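Nitroreductase-like family protein (Bacillus cereus, PDB 2I7H) is a nitroreductase-family protein that binds flavin mononucleotide and has two chains in its assembly. Local coordinates at residues K63-E75 with G140-G152. Sequence-based numbering, arbitrary orientation. Where two conformers were deposited one is given.
Sequences KKLVDAVLNSFTE and GLNYNPLFIEGIG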
loop_
_atom_site.group_PDB
_atom_site.type_symbol
_atom_site.label_atom_id
_atom_site.label_comp_id
_atom_site.label_asym_id
_atom_site.label_seq_id
_atom_site.Cartn_x
_atom_site.Cartn_y
_atom_site.Cartn_z
ATOM N N LYS A 63 14.832 8.007 -22.539
ATOM C CA LYS A 63 15.928 8.966 -22.565
ATOM C C LYS A 63 15.459 10.314 -22.071
ATOM O O LYS A 63 16.255 11.105 -21.575
ATOM C CB LYS A 63 16.517 9.108 -23.972
ATOM C CG LYS A 63 17.406 7.967 -24.397
ATOM C CD LYS A 63 17.997 8.251 -25.799
ATOM C CE LYS A 63 18.337 6.959 -26.562
ATOM N NZ LYS A 63 18.730 7.210 -28.009
ATOM N N LYS A 64 14.166 10.579 -22.219
ATOM C CA LYS A 64 13.596 11.839 -21.742
ATOM C C LYS A 64 13.616 11.885 -20.223
ATOM O O LYS A 64 13.925 12.918 -19.642
ATOM C CB LYS A 64 12.169 12.037 -22.248
ATOM C CG LYS A 64 12.088 12.324 -23.703
ATOM C CD LYS A 64 11.209 13.524 -23.937
ATOM C CE LYS A 64 11.049 13.769 -25.420
ATOM N NZ LYS A 64 10.032 12.824 -25.907
ATOM N N LEU A 65 13.274 10.750 -19.611
ATOM C CA LEU A 65 13.320 10.576 -18.172
ATOM C C LEU A 65 14.750 10.720 -17.711
ATOM O O LEU A 65 15.018 11.421 -16.740
ATOM C CB LEU A 65 12.835 9.174 -17.787
ATOM C CG LEU A 65 12.057 8.976 -16.485
ATOM C CD1 LEU A 65 12.389 7.636 -15.857
ATOM C CD2 LEU A 65 12.251 10.064 -15.506
ATOM N N VAL A 66 15.657 10.028 -18.397
ATOM C CA VAL A 66 17.074 10.115 -18.076
ATOM C C VAL A 66 17.557 11.560 -18.091
ATOM O O VAL A 66 18.241 11.987 -17.161
ATOM C CB VAL A 66 17.949 9.231 -18.983
ATOM C CG1 VAL A 66 19.416 9.594 -18.828
ATOM C CG2 VAL A 66 17.748 7.786 -18.635
ATOM N N ASP A 67 17.190 12.300 -19.134
ATOM C CA ASP A 67 17.588 13.696 -19.267
ATOM C C ASP A 67 17.095 14.526 -18.062
ATOM O O ASP A 67 17.856 15.296 -17.479
ATOM C CB ASP A 67 17.114 14.273 -20.616
ATOM C CG ASP A 67 17.920 13.738 -21.820
ATOM O OD1 ASP A 67 18.902 12.979 -21.631
ATOM O OD2 ASP A 67 17.567 14.085 -22.971
ATOM N N ALA A 68 15.836 14.329 -17.674
ATOM C CA ALA A 68 15.276 14.939 -16.467
ATOM C C ALA A 68 16.040 14.531 -15.195
ATOM O O ALA A 68 16.349 15.383 -14.358
ATOM C CB ALA A 68 13.782 14.658 -16.355
ATOM N N VAL A 69 16.396 13.255 -15.076
ATOM C CA VAL A 69 17.169 12.801 -13.918
ATOM C C VAL A 69 18.520 13.516 -13.833
ATOM O O VAL A 69 18.884 14.063 -12.787
ATOM C CB VAL A 69 17.412 11.254 -13.900
ATOM C CG1 VAL A 69 18.341 10.899 -12.747
ATOM C CG2 VAL A 69 16.094 10.492 -13.759
ATOM N N LEU A 70 19.266 13.479 -14.939
ATOM C CA LEU A 70 20.605 14.027 -14.969
ATOM C C LEU A 70 20.647 15.544 -14.757
ATOM O O LEU A 70 21.557 16.050 -14.115
ATOM C CB LEU A 70 21.314 13.620 -16.261
ATOM C CG LEU A 70 21.570 12.125 -16.402
ATOM C CD1 LEU A 70 22.451 11.894 -17.610
ATOM C CD2 LEU A 70 22.201 11.522 -15.141
ATOM N N ASN A 71 19.701 16.259 -15.363
ATOM C CA ASN A 71 19.653 17.721 -15.298
ATOM C C ASN A 71 19.330 18.196 -13.897
ATOM O O ASN A 71 19.481 19.376 -13.578
ATOM C CB ASN A 71 18.629 18.285 -16.289
ATOM C CG ASN A 71 19.116 18.233 -17.716
ATOM O OD1 ASN A 71 20.316 18.130 -17.973
ATOM N ND2 ASN A 71 18.185 18.305 -18.665
ATOM N N SER A 72 18.881 17.248 -13.061
ATOM C CA SER A 72 18.484 17.491 -11.659
ATOM C C SER A 72 19.621 17.314 -10.646
ATOM O O SER A 72 19.508 17.758 -9.510
ATOM C CB SER A 72 17.280 16.614 -11.259
ATOM O OG SER A 72 17.659 15.311 -10.804
ATOM N N PHE A 73 20.693 16.646 -11.059
ATOM C CA PHE A 73 21.873 16.433 -10.241
ATOM C C PHE A 73 22.764 17.657 -10.197
ATOM O O PHE A 73 22.864 18.412 -11.179
ATOM C CB PHE A 73 22.692 15.230 -10.740
ATOM C CG PHE A 73 22.014 13.897 -10.549
ATOM C CD1 PHE A 73 22.456 12.774 -11.259
ATOM C CD2 PHE A 73 20.918 13.758 -9.686
ATOM C CE1 PHE A 73 21.829 11.530 -11.104
ATOM C CE2 PHE A 73 20.288 12.525 -9.522
ATOM C CZ PHE A 73 20.742 11.410 -10.220
ATOM N N THR A 74 23.426 17.850 -9.059
ATOM C CA THR A 74 24.541 18.797 -9.001
ATOM C C THR A 74 25.621 18.243 -9.903
ATOM O O THR A 74 25.567 17.094 -10.320
ATOM C CB THR A 74 25.119 18.927 -7.592
ATOM O OG1 THR A 74 25.470 17.612 -7.118
ATOM C CG2 THR A 74 24.073 19.553 -6.654
ATOM N N GLU A 75 26.604 19.059 -10.207
ATOM C CA GLU A 75 27.619 18.629 -11.119
ATOM C C GLU A 75 28.417 17.451 -10.547
ATOM O O GLU A 75 28.877 16.601 -11.302
ATOM C CB GLU A 75 28.490 19.824 -11.517
ATOM C CG GLU A 75 28.788 19.909 -13.019
ATOM C CD GLU A 75 27.591 19.567 -13.916
ATOM O OE1 GLU A 75 26.426 19.925 -13.588
ATOM O OE2 GLU A 75 27.824 18.925 -14.954
ATOM N N GLY A 140 15.798 10.808 -2.768
ATOM C CA GLY A 140 15.763 12.235 -2.974
ATOM C C GLY A 140 15.422 12.745 -4.353
ATOM O O GLY A 140 14.987 13.884 -4.486
ATOM N N LEU A 141 15.607 11.907 -5.369
ATOM C CA LEU A 141 15.334 12.305 -6.757
ATOM C C LEU A 141 13.857 12.700 -6.909
ATOM O O LEU A 141 13.534 13.718 -7.521
ATOM C CB LEU A 141 15.729 11.175 -7.717
ATOM C CG LEU A 141 15.212 11.271 -9.152
ATOM C CD1 LEU A 141 16.030 12.353 -9.944
ATOM C CD2 LEU A 141 15.237 9.877 -9.827
ATOM N N ASN A 142 12.988 11.913 -6.278
ATOM C CA ASN A 142 11.552 12.089 -6.325
ATOM C C ASN A 142 11.068 13.353 -5.615
ATOM O O ASN A 142 9.918 13.765 -5.798
ATOM C CB ASN A 142 10.866 10.857 -5.731
ATOM C CG ASN A 142 11.207 9.558 -6.478
ATOM O OD1 ASN A 142 11.980 9.569 -7.449
ATOM N ND2 ASN A 142 10.608 8.429 -6.038
ATOM N N TYR A 143 11.937 13.970 -4.819
ATOM C CA TYR A 143 11.577 15.192 -4.070
ATOM C C TYR A 143 12.247 16.439 -4.645
ATOM O O TYR A 143 11.964 17.559 -4.225
ATOM C CB TYR A 143 11.910 15.047 -2.561
ATOM C CG TYR A 143 11.215 13.908 -1.853
ATOM C CD1 TYR A 143 11.616 12.583 -2.055
ATOM C CD2 TYR A 143 10.168 14.158 -0.960
ATOM C CE1 TYR A 143 10.969 11.511 -1.402
ATOM C CE2 TYR A 143 9.521 13.120 -0.274
ATOM C CZ TYR A 143 9.921 11.808 -0.503
ATOM O OH TYR A 143 9.298 10.798 0.159
ATOM N N ASN A 144 13.137 16.220 -5.616
ATOM C CA ASN A 144 13.928 17.272 -6.239
ATOM C C ASN A 144 13.056 18.107 -7.184
ATOM O O ASN A 144 12.531 17.581 -8.165
ATOM C CB ASN A 144 15.123 16.643 -6.970
ATOM C CG ASN A 144 16.139 17.664 -7.394
ATOM O OD1 ASN A 144 15.790 18.754 -7.813
ATOM N ND2 ASN A 144 17.410 17.309 -7.304
ATOM N N PRO A 145 12.861 19.403 -6.866
ATOM C CA PRO A 145 11.973 20.235 -7.675
ATOM C C PRO A 145 12.442 20.375 -9.126
ATOM O O PRO A 145 11.616 20.597 -10.025
ATOM C CB PRO A 145 11.968 21.590 -6.930
ATOM C CG PRO A 145 13.160 21.576 -6.068
ATOM C CD PRO A 145 13.408 20.134 -5.717
ATOM N N LEU A 146 13.753 20.212 -9.340
ATOM C CA LEU A 146 14.334 20.173 -10.675
ATOM C C LEU A 146 13.891 18.959 -11.497
ATOM O O LEU A 146 13.618 19.092 -12.687
ATOM C CB LEU A 146 15.871 20.254 -10.621
ATOM C CG LEU A 146 16.527 21.607 -10.301
ATOM C CD1 LEU A 146 18.026 21.445 -10.069
ATOM C CD2 LEU A 146 16.227 22.677 -11.353
ATOM N N PHE A 147 13.830 17.790 -10.865
ATOM C CA PHE A 147 13.341 16.584 -11.517
ATOM C C PHE A 147 11.826 16.659 -11.775
ATOM O O PHE A 147 11.344 16.298 -12.856
ATOM C CB PHE A 147 13.720 15.340 -10.687
ATOM C CG PHE A 147 13.170 14.059 -11.234
ATOM C CD1 PHE A 147 12.200 13.345 -10.525
ATOM C CD2 PHE A 147 13.572 13.590 -12.491
ATOM C CE1 PHE A 147 11.664 12.178 -11.041
ATOM C CE2 PHE A 147 13.043 12.424 -13.012
ATOM C CZ PHE A 147 12.078 11.712 -12.276
ATOM N N ILE A 148 11.092 17.147 -10.777
ATOM C CA ILE A 148 9.633 17.217 -10.817
ATOM C C ILE A 148 9.132 18.108 -11.959
ATOM O O ILE A 148 8.197 17.741 -12.677
ATOM C CB ILE A 148 9.063 17.690 -9.454
ATOM C CG1 ILE A 148 9.427 16.686 -8.347
ATOM C CG2 ILE A 148 7.550 17.877 -9.534
ATOM C CD1 ILE A 148 9.472 17.273 -6.897
ATOM N N GLU A 149 9.760 19.277 -12.108
ATOM C CA GLU A 149 9.483 20.204 -13.209
ATOM C C GLU A 149 10.023 19.605 -14.512
ATOM O O GLU A 149 9.361 19.640 -15.539
ATOM C CB GLU A 149 10.071 21.599 -12.888
ATOM C CG GLU A 149 10.709 22.346 -14.027
ATOM C CD GLU A 149 12.256 22.484 -13.903
ATOM O OE1 GLU A 149 13.004 21.839 -14.704
ATOM O OE2 GLU A 149 12.723 23.262 -13.022
ATOM N N GLY A 150 11.217 19.016 -14.430
ATOM C CA GLY A 150 11.849 18.307 -15.541
ATOM C C GLY A 150 11.014 17.236 -16.230
ATOM O O GLY A 150 11.150 17.049 -17.431
ATOM N N ILE A 151 10.158 16.526 -15.480
ATOM C CA ILE A 151 9.242 15.547 -16.103
ATOM C C ILE A 151 7.821 16.096 -16.323
ATOM O O ILE A 151 6.904 15.328 -16.626
ATOM C CB ILE A 151 9.178 14.174 -15.364
ATOM C CG1 ILE A 151 8.666 14.329 -13.916
ATOM C CG2 ILE A 151 10.504 13.433 -15.448
ATOM C CD1 ILE A 151 8.394 13.004 -13.199
ATOM N N GLY A 152 7.645 17.412 -16.162
ATOM C CA GLY A 152 6.360 18.066 -16.451
ATOM C C GLY A 152 5.283 18.057 -15.370
ATOM O O GLY A 152 4.104 18.283 -15.667
HETATM O O HOH W 1 15.253 17.832 -14.714
HETATM O O HOH W 2 18.303 14.700 -7.531
#
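Phe147 of helix 145-150 packs against Leu65, Ala68 and Val69 of helix 63-71, forming the dense side of a near-antiparallel helix pair of the nitroreductase fold. The short axes approach to 8.3 Å at 154°; Ala68 lies opposite Gly150 and Ser72 opposite Leu146, small residues at Ala68, Gly150 and Ser72 being consistent with so close an approach. A chi1 of 176° swings the Phe147 ring toward helix 63-71, where Leu65 CD2 meets its edge, 3.5 Å from Phe147 CE2, while Leu141 CD1 covers one face near the rim. Ser72 is buried here too, its CB 3.8 Å from Phe147 CB. Ile151 CG2 closes this layer at 3.6 Å from Ala68 CB. Beneath it lies the sheet: Phe147 also touches Ile159 and Ile162 of strand 157-167, and Leu65 and Ile151 both reach Tyr57 of strand 53-58. The outer side of the pair is looser and wetter. Leu146, largely exposed, lays its CB against Ser72 CA, its CD1 reaching toward Ser72 O, and a water donates to both Ala68 O and Leu146 O, bridging the two helix backbones. At the N-terminal end of helix 145-150, the N-cap Asn144 offers ND2 to Ser72 O in a weak, bent bond (126° at the hydrogen) and to a second water, while its OD1 accepts from Leu146 N at 2.9 Å.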